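PDB 6FFL: Maltose/maltodextrin transport permease homologue from Bdellovibrio bacteriovorus HD100, which binds maltotriose through this periplasmic-type maltodextrin-binding domain, which is fused to a membrane-spanning permease subunit and probably feeds it sugar for uptake. Local coordinates for residues P345-Q357 with A371-I383. Residues are numbered along the deposited sequence; the frame is centred on the assembly and turned at random.
Sequences PEVRAVWDSLRIQ and AAEQAQITAEQQI. With GLC (alpha-D-glucopyranose), chain B.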
ATOM      1  N   PRO A 345      -5.636  13.146  -9.091  1.00 15.54           N
ATOM      2  CA  PRO A 345      -4.243  13.267  -9.556  1.00 13.96           C
ATOM      3  C   PRO A 345      -3.406  14.176  -8.673  1.00 16.82           C
ATOM      4  O   PRO A 345      -2.181  14.025  -8.630  1.00 18.42           O
ATOM      5  CB  PRO A 345      -4.386  13.820 -10.986  1.00 23.38           C
ATOM      6  CG  PRO A 345      -5.751  14.404 -11.040  1.00 18.73           C
ATOM      7  CD  PRO A 345      -6.605  13.614 -10.105  1.00 16.77           C
ATOM      8  N   GLU A 346      -4.044  15.096  -7.939  1.00 14.33           N
ATOM      9  CA  GLU A 346      -3.316  15.973  -7.036  1.00 15.75           C
ATOM     10  C   GLU A 346      -2.534  15.180  -5.994  1.00 14.12           C
ATOM     11  O   GLU A 346      -1.494  15.650  -5.517  1.00 15.57           O
ATOM     12  CB  GLU A 346      -4.289  16.934  -6.352  1.00 19.02           C
ATOM     13  CG  GLU A 346      -4.813  18.063  -7.259  1.00 19.47           C
ATOM     14  CD  GLU A 346      -5.987  17.677  -8.159  1.00 25.22           C
ATOM     15  OE1 GLU A 346      -6.410  16.506  -8.180  1.00 20.84           O
ATOM     16  OE2 GLU A 346      -6.502  18.575  -8.862  1.00 24.62           O
ATOM     17  N   VAL A 347      -3.012  13.986  -5.633  1.00 13.64           N
ATOM     18  CA  VAL A 347      -2.340  13.182  -4.610  1.00 12.93           C
ATOM     19  C   VAL A 347      -0.951  12.775  -5.075  1.00 10.85           C
ATOM     20  O   VAL A 347      -0.022  12.646  -4.266  1.00 12.50           O
ATOM     21  CB  VAL A 347      -3.199  11.947  -4.258  1.00 17.09           C
ATOM     22  CG1 VAL A 347      -2.467  11.032  -3.287  1.00 24.37           C
ATOM     23  CG2 VAL A 347      -4.513  12.385  -3.670  1.00 22.28           C
ATOM     24  N   ARG A 348      -0.785  12.581  -6.381  1.00 13.95           N
ATOM     25  CA  ARG A 348       0.518  12.242  -6.940  1.00 14.55           C
ATOM     26  C   ARG A 348       1.541  13.331  -6.640  1.00 16.80           C
ATOM     27  O   ARG A 348       2.682  13.039  -6.257  1.00 13.79           O
ATOM     28  CB  ARG A 348       0.372  12.024  -8.450  1.00 15.80           C
ATOM     29  CG  ARG A 348       1.668  11.835  -9.186  1.00 17.70           C
ATOM     30  CD  ARG A 348       2.147  10.409  -9.048  1.00 16.40           C
ATOM     31  NE  ARG A 348       3.170  10.255  -8.014  1.00 13.65           N
ATOM     32  CZ  ARG A 348       3.119   9.335  -7.052  1.00 12.92           C
ATOM     33  NH1 ARG A 348       2.091   8.505  -6.974  1.00 11.72           N
ATOM     34  NH2 ARG A 348       4.115   9.237  -6.183  1.00 13.66           N
ATOM     35  N   ALA A 349       1.150  14.599  -6.816  1.00 14.12           N
ATOM     36  CA  ALA A 349       2.035  15.706  -6.482  1.00 14.45           C
ATOM     37  C   ALA A 349       2.376  15.711  -4.999  1.00 13.92           C
ATOM     38  O   ALA A 349       3.512  16.027  -4.616  1.00 16.40           O
ATOM     39  CB  ALA A 349       1.383  17.032  -6.878  1.00 14.97           C
ATOM     40  N   VAL A 350       1.403  15.376  -4.148  1.00 14.08           N
ATOM     41  CA  VAL A 350       1.652  15.336  -2.709  1.00 12.58           C
ATOM     42  C   VAL A 350       2.683  14.265  -2.380  1.00 13.55           C
ATOM     43  O   VAL A 350       3.647  14.519  -1.647  1.00 13.39           O
ATOM     44  CB  VAL A 350       0.345  15.117  -1.929  1.00 12.39           C
ATOM     45  CG1 VAL A 350       0.662  14.843  -0.458  1.00 13.84           C
ATOM     46  CG2 VAL A 350      -0.562  16.344  -2.042  1.00 15.18           C
ATOM     47  N   TRP A 351       2.497  13.049  -2.910  1.00 13.31           N
ATOM     48  CA  TRP A 351       3.465  11.986  -2.634  1.00 15.79           C
ATOM     49  C   TRP A 351       4.861  12.374  -3.103  1.00 16.14           C
ATOM     50  O   TRP A 351       5.855  12.147  -2.401  1.00 13.81           O
ATOM     51  CB  TRP A 351       3.058  10.687  -3.330  1.00 11.66           C
ATOM     52  CG  TRP A 351       1.849   9.991  -2.820  1.00 12.22           C
ATOM     53  CD1 TRP A 351       0.839   9.477  -3.584  1.00 11.74           C
ATOM     54  CD2 TRP A 351       1.526   9.665  -1.451  1.00 12.48           C
ATOM     55  NE1 TRP A 351      -0.100   8.866  -2.775  1.00 12.40           N
ATOM     56  CE2 TRP A 351       0.299   8.969  -1.468  1.00 15.57           C
ATOM     57  CE3 TRP A 351       2.155   9.898  -0.218  1.00 12.45           C
ATOM     58  CZ2 TRP A 351      -0.319   8.510  -0.304  1.00 15.11           C
ATOM     59  CZ3 TRP A 351       1.532   9.439   0.940  1.00 15.27           C
ATOM     60  CH2 TRP A 351       0.312   8.752   0.884  1.00 18.45           C
ATOM     61  N   ASP A 352       4.965  12.896  -4.327  1.00 14.80           N
ATOM     62  CA  ASP A 352       6.284  13.193  -4.881  1.00 15.89           C
ATOM     63  C   ASP A 352       6.977  14.304  -4.107  1.00 16.55           C
ATOM     64  O   ASP A 352       8.187  14.232  -3.868  1.00 16.10           O
ATOM     65  CB  ASP A 352       6.164  13.554  -6.361  1.00 14.26           C
ATOM     66  CG  ASP A 352       5.780  12.348  -7.224  1.00 19.62           C
ATOM     67  OD1 ASP A 352       6.025  11.208  -6.793  1.00 23.70           O
ATOM     68  OD2 ASP A 352       5.243  12.548  -8.331  1.00 22.90           O
ATOM     69  N   SER A 353       6.232  15.345  -3.724  0.54 13.61           N
ATOM     70  CA  SER A 353       6.811  16.430  -2.937  0.54 16.65           C
ATOM     71  C   SER A 353       7.232  15.950  -1.554  0.54 17.69           C
ATOM     72  O   SER A 353       8.319  16.294  -1.073  0.54 18.74           O
ATOM     73  CB  SER A 353       5.812  17.579  -2.814  0.54 18.72           C
ATOM     74  OG  SER A 353       6.378  18.667  -2.106  0.54 20.59           O
ATOM     75  N   LEU A 354       6.383  15.159  -0.895  1.00 13.00           N
ATOM     76  CA  LEU A 354       6.735  14.647   0.424  1.00 14.35           C
ATOM     77  C   LEU A 354       8.007  13.812   0.371  1.00 19.92           C
ATOM     78  O   LEU A 354       8.866  13.912   1.260  1.00 15.56           O
ATOM     79  CB  LEU A 354       5.578  13.825   0.989  1.00 13.61           C
ATOM     80  CG  LEU A 354       4.374  14.593   1.521  1.00 15.85           C
ATOM     81  CD1 LEU A 354       3.277  13.593   1.888  1.00 16.42           C
ATOM     82  CD2 LEU A 354       4.779  15.435   2.736  1.00 15.30           C
ATOM     83  N   ARG A 355       8.160  12.985  -0.663  0.56 15.14           N
ATOM     84  CA  ARG A 355       9.345  12.135  -0.719  0.56 16.36           C
ATOM     85  C   ARG A 355      10.608  12.966  -0.883  0.56 16.91           C
ATOM     86  O   ARG A 355      11.617  12.712  -0.214  0.56 17.86           O
ATOM     87  CB  ARG A 355       9.229  11.116  -1.849  0.56 17.26           C
ATOM     88  CG  ARG A 355      10.304  10.029  -1.789  0.56 15.18           C
ATOM     89  CD  ARG A 355      10.276   9.139  -3.035  0.56 17.75           C
ATOM     90  NE  ARG A 355       9.031   8.381  -3.132  0.56 18.21           N
ATOM     91  CZ  ARG A 355       8.051   8.647  -3.991  0.56 15.68           C
ATOM     92  NH1 ARG A 355       8.163   9.657  -4.844  0.56 16.48           N
ATOM     93  NH2 ARG A 355       6.960   7.897  -3.994  0.56 16.30           N
ATOM     94  N   ILE A 356      10.569  13.964  -1.769  1.00 15.28           N
ATOM     95  CA  ILE A 356      11.730  14.817  -1.989  1.00 17.02           C
ATOM     96  C   ILE A 356      12.124  15.528  -0.700  1.00 18.64           C
ATOM     97  O   ILE A 356      13.295  15.517  -0.299  1.00 20.94           O
ATOM     98  CB  ILE A 356      11.435  15.823  -3.116  1.00 17.67           C
ATOM     99  CG1 ILE A 356      11.364  15.109  -4.463  1.00 25.02           C
ATOM    100  CG2 ILE A 356      12.487  16.954  -3.141  1.00 22.62           C
ATOM    101  CD1 ILE A 356      10.631  15.919  -5.519  1.00 30.38           C
ATOM    102  N   GLN A 357      11.145  16.131  -0.016  1.00 16.78           N
ATOM    103  CA  GLN A 357      11.479  16.946   1.148  1.00 18.85           C
ATOM    104  C   GLN A 357      11.954  16.091   2.316  1.00 20.28           C
ATOM    105  O   GLN A 357      12.929  16.453   2.989  1.00 18.90           O
ATOM    106  CB  GLN A 357      10.285  17.813   1.558  1.00 20.64           C
ATOM    107  CG  GLN A 357       9.825  18.792   0.489  1.00 21.94           C
ATOM    108  CD  GLN A 357      10.969  19.512  -0.207  1.00 25.62           C
ATOM    109  OE1 GLN A 357      11.912  19.992   0.428  1.00 24.74           O
ATOM    110  NE2 GLN A 357      10.883  19.600  -1.525  1.00 41.52           N
ATOM    111  N   ALA A 371      11.111  21.989   5.607  1.00 18.87           N
ATOM    112  CA  ALA A 371      10.714  20.929   4.682  1.00 17.99           C
ATOM    113  C   ALA A 371       9.200  20.877   4.485  1.00 15.31           C
ATOM    114  O   ALA A 371       8.726  20.633   3.368  1.00 16.90           O
ATOM    115  CB  ALA A 371      11.222  19.587   5.186  1.00 16.04           C
ATOM    116  N   ALA A 372       8.425  21.077   5.558  1.00 16.21           N
ATOM    117  CA  ALA A 372       6.971  21.127   5.404  1.00 16.69           C
ATOM    118  C   ALA A 372       6.556  22.311   4.541  1.00 22.01           C
ATOM    119  O   ALA A 372       5.668  22.188   3.686  1.00 18.40           O
ATOM    120  CB  ALA A 372       6.298  21.204   6.777  1.00 17.74           C
ATOM    121  N   GLU A 373       7.187  23.468   4.750  1.00 20.22           N
ATOM    122  CA  GLU A 373       6.881  24.633   3.926  1.00 15.81           C
ATOM    123  C   GLU A 373       7.175  24.349   2.461  1.00 16.60           C
ATOM    124  O   GLU A 373       6.360  24.653   1.582  1.00 21.34           O
ATOM    125  CB  GLU A 373       7.683  25.853   4.403  1.00 18.55           C
ATOM    126  CG  GLU A 373       7.315  26.361   5.802  1.00 28.52           C
ATOM    127  CD  GLU A 373       8.405  27.214   6.458  1.00 42.79           C
ATOM    128  OE1 GLU A 373       8.174  27.684   7.595  1.00 42.97           O
ATOM    129  OE2 GLU A 373       9.484  27.415   5.853  1.00 41.69           O
ATOM    130  N   GLN A 374       8.338  23.763   2.172  0.56 15.57           N
ATOM    131  CA  GLN A 374       8.706  23.506   0.783  0.56 16.12           C
ATOM    132  C   GLN A 374       7.963  22.316   0.188  0.56 18.50           C
ATOM    133  O   GLN A 374       7.828  22.240  -1.040  0.56 19.08           O
ATOM    134  CB  GLN A 374      10.221  23.305   0.675  0.56 16.51           C
ATOM    135  CG  GLN A 374      10.977  24.631   0.708  0.56 23.18           C
ATOM    136  CD  GLN A 374      12.422  24.497   1.162  0.56 23.02           C
ATOM    137  OE1 GLN A 374      13.190  23.702   0.619  0.56 19.91           O
ATOM    138  NE2 GLN A 374      12.796  25.285   2.159  0.56 23.51           N
ATOM    139  N   ALA A 375       7.482  21.388   1.021  1.00 15.89           N
ATOM    140  CA  ALA A 375       6.591  20.347   0.517  1.00 19.20           C
ATOM    141  C   ALA A 375       5.317  20.960  -0.052  1.00 15.27           C
ATOM    142  O   ALA A 375       4.869  20.587  -1.145  1.00 17.28           O
ATOM    143  CB  ALA A 375       6.256  19.340   1.621  1.00 18.65           C
ATOM    144  N   GLN A 376       4.738  21.926   0.658  1.00 14.58           N
ATOM    145  CA  GLN A 376       3.538  22.591   0.158  1.00 16.76           C
ATOM    146  C   GLN A 376       3.824  23.350  -1.134  1.00 17.78           C
ATOM    147  O   GLN A 376       3.067  23.244  -2.112  1.00 16.87           O
ATOM    148  CB  GLN A 376       2.982  23.539   1.222  1.00 16.01           C
ATOM    149  CG  GLN A 376       1.673  24.245   0.836  1.00 18.87           C
ATOM    150  CD  GLN A 376       0.501  23.288   0.716  1.00 20.48           C
ATOM    151  OE1 GLN A 376       0.525  22.198   1.271  1.00 17.49           O
ATOM    152  NE2 GLN A 376      -0.537  23.700  -0.008  1.00 18.81           N
ATOM    153  N   ILE A 377       4.912  24.127  -1.158  1.00 18.71           N
ATOM    154  CA  ILE A 377       5.202  24.943  -2.336  1.00 18.22           C
ATOM    155  C   ILE A 377       5.436  24.057  -3.549  1.00 19.17           C
ATOM    156  O   ILE A 377       4.900  24.314  -4.634  1.00 19.35           O
ATOM    157  CB  ILE A 377       6.405  25.877  -2.080  1.00 18.62           C
ATOM    158  CG1 ILE A 377       6.052  26.937  -1.031  1.00 19.48           C
ATOM    159  CG2 ILE A 377       6.853  26.552  -3.398  1.00 19.92           C
ATOM    160  CD1 ILE A 377       7.276  27.553  -0.353  1.00 24.34           C
ATOM    161  N   THR A 378       6.227  22.995  -3.378  0.62 18.90           N
ATOM    162  CA  THR A 378       6.553  22.108  -4.491  0.62 18.63           C
ATOM    163  C   THR A 378       5.322  21.359  -4.985  0.62 18.03           C
ATOM    164  O   THR A 378       5.138  21.188  -6.198  0.62 19.61           O
ATOM    165  CB  THR A 378       7.658  21.139  -4.062  0.62 19.24           C
ATOM    166  OG1 THR A 378       8.866  21.878  -3.840  0.62 20.59           O
ATOM    167  CG2 THR A 378       7.904  20.082  -5.123  0.62 15.99           C
ATOM    168  N   ALA A 379       4.459  20.918  -4.066  1.00 16.74           N
ATOM    169  CA  ALA A 379       3.240  20.215  -4.465  1.00 19.12           C
ATOM    170  C   ALA A 379       2.335  21.126  -5.282  1.00 18.96           C
ATOM    171  O   ALA A 379       1.799  20.716  -6.322  1.00 22.14           O
ATOM    172  CB  ALA A 379       2.491  19.696  -3.236  1.00 20.63           C
ATOM    173  N   GLU A 380       2.172  22.374  -4.831  1.00 18.17           N
ATOM    174  CA  GLU A 380       1.338  23.315  -5.568  1.00 19.82           C
ATOM    175  C   GLU A 380       1.924  23.597  -6.941  1.00 20.06           C
ATOM    176  O   GLU A 380       1.186  23.694  -7.927  1.00 22.51           O
ATOM    177  CB  GLU A 380       1.174  24.617  -4.778  1.00 22.35           C
ATOM    178  CG  GLU A 380       0.248  24.510  -3.563  1.00 26.83           C
ATOM    179  CD  GLU A 380       0.299  25.755  -2.687  1.00 31.98           C
ATOM    180  OE1 GLU A 380       1.216  26.581  -2.878  1.00 37.44           O
ATOM    181  OE2 GLU A 380      -0.571  25.909  -1.803  1.00 35.83           O
ATOM    182  N   GLN A 381       3.253  23.713  -7.030  1.00 23.71           N
ATOM    183  CA  GLN A 381       3.875  23.923  -8.335  1.00 26.14           C
ATOM    184  C   GLN A 381       3.657  22.727  -9.257  1.00 25.56           C
ATOM    185  O   GLN A 381       3.331  22.898 -10.439  1.00 30.09           O
ATOM    186  CB  GLN A 381       5.369  24.217  -8.175  1.00 25.87           C
ATOM    187  CG  GLN A 381       6.080  24.486  -9.510  1.00 37.46           C
ATOM    188  CD  GLN A 381       5.548  25.720 -10.239  1.00 49.35           C
ATOM    189  OE1 GLN A 381       5.318  26.767  -9.631  1.00 46.15           O
ATOM    190  NE2 GLN A 381       5.360  25.600 -11.551  1.00 53.44           N
ATOM    191  N   GLN A 382       3.821  21.503  -8.739  1.00 20.76           N
ATOM    192  CA  GLN A 382       3.611  20.321  -9.573  1.00 23.49           C
ATOM    193  C   GLN A 382       2.166  20.243 -10.053  1.00 25.01           C
ATOM    194  O   GLN A 382       1.906  19.847 -11.194  1.00 28.76           O
ATOM    195  CB  GLN A 382       3.998  19.046  -8.810  1.00 21.21           C
ATOM    196  CG  GLN A 382       3.989  17.744  -9.651  1.00 31.11           C
ATOM    197  CD  GLN A 382       4.562  16.539  -8.893  1.00 39.17           C
ATOM    198  OE1 GLN A 382       5.308  16.706  -7.926  1.00 36.24           O
ATOM    199  NE2 GLN A 382       4.206  15.319  -9.327  1.00 30.85           N
ATOM    200  N   ILE A 383       1.212  20.635  -9.206  1.00 21.36           N
ATOM    201  CA  ILE A 383      -0.190  20.635  -9.619  1.00 18.74           C
ATOM    202  C   ILE A 383      -0.440  21.707 -10.676  1.00 24.30           C
ATOM    203  O   ILE A 383      -1.190  21.488 -11.637  1.00 28.95           O
ATOM    204  CB  ILE A 383      -1.106  20.818  -8.397  1.00 22.75           C
ATOM    205  CG1 ILE A 383      -1.021  19.587  -7.497  1.00 15.40           C
ATOM    206  CG2 ILE A 383      -2.548  21.091  -8.830  1.00 22.24           C
ATOM    207  CD1 ILE A 383      -1.752  19.737  -6.189  1.00 18.67           C
TER
HETATM  208  C1  GLC B   3       1.567   4.366  -2.067  1.00 10.47           C
HETATM  209  C2  GLC B   3       0.834   4.917  -3.292  1.00 10.75           C
HETATM  210  C3  GLC B   3       1.858   5.412  -4.319  1.00 10.70           C
HETATM  211  C4  GLC B   3       2.771   6.447  -3.686  1.00 10.69           C
HETATM  212  C5  GLC B   3       3.440   5.863  -2.432  1.00  9.40           C
HETATM  213  C6  GLC B   3       4.187   6.957  -1.676  1.00 11.77           C
HETATM  214  O2  GLC B   3      -0.031   3.918  -3.869  1.00 13.05           O
HETATM  215  O3  GLC B   3       1.180   6.014  -5.443  1.00 11.62           O
HETATM  216  O4  GLC B   3       3.775   6.830  -4.639  1.00 12.36           O
HETATM  217  O5  GLC B   3       2.424   5.384  -1.543  1.00 12.56           O
HETATM  218  O6  GLC B   3       5.042   6.413  -0.649  1.00 12.72           O
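Ala349 and Ser353 lie against Ala379 and Ala375 where residues 345-357 and 371-383, parts of the last two helices of this solute-binding domain, pack together; the earlier helix also lines the maltotriose pocket. The segments run roughly antiparallel at 141°, and their axes close to 8.4 Å because small residues meet where the backbones come nearest. Ala349 CB packs on Ile383 CG1 at 3.6 Å, while the Ile383 CD1 methyl reaches the aliphatic CG of Glu346. In one of its two modelled conformers, Ser353 carries OG anti to the backbone N (chi1 -177°), directing it at Ala375 O, 2.6 Å from OG, on a lone pair in the carbonyl plane; that oxygen also accepts Ala379 N. At one end of the interface Gln357 fits as a knob among Ala371, Gln374, Ala375 and Thr378, with its CG 3.5 Å from Ala375 N. Nearer the other end, Gln382 is extended beyond CG, which lays its amide over Ala349 CA and gives NE2 to the anti lone pair of Asp352 OD2 (3.1 Å, 166°), amide and carboxylate nearly coplanar. Arg348 grips Asp352 side-on from above the carboxylate plane, NE to OD2 and NH2 to OD1; one conformer of Arg355 brings NH1 more loosely to OD1 from the opposite face. Arg348 NH2 also donates to O4 of a glucose unit at 2.9 Å, and one face of the Trp351 ring meets that sugar's C4 and C6 side. Asp352 is thus the second-shell carboxylate that positions Arg348 and probably helps balance the arginine charges; Gln382 stands one shell further out, fixing Asp352 from the neighbouring helix.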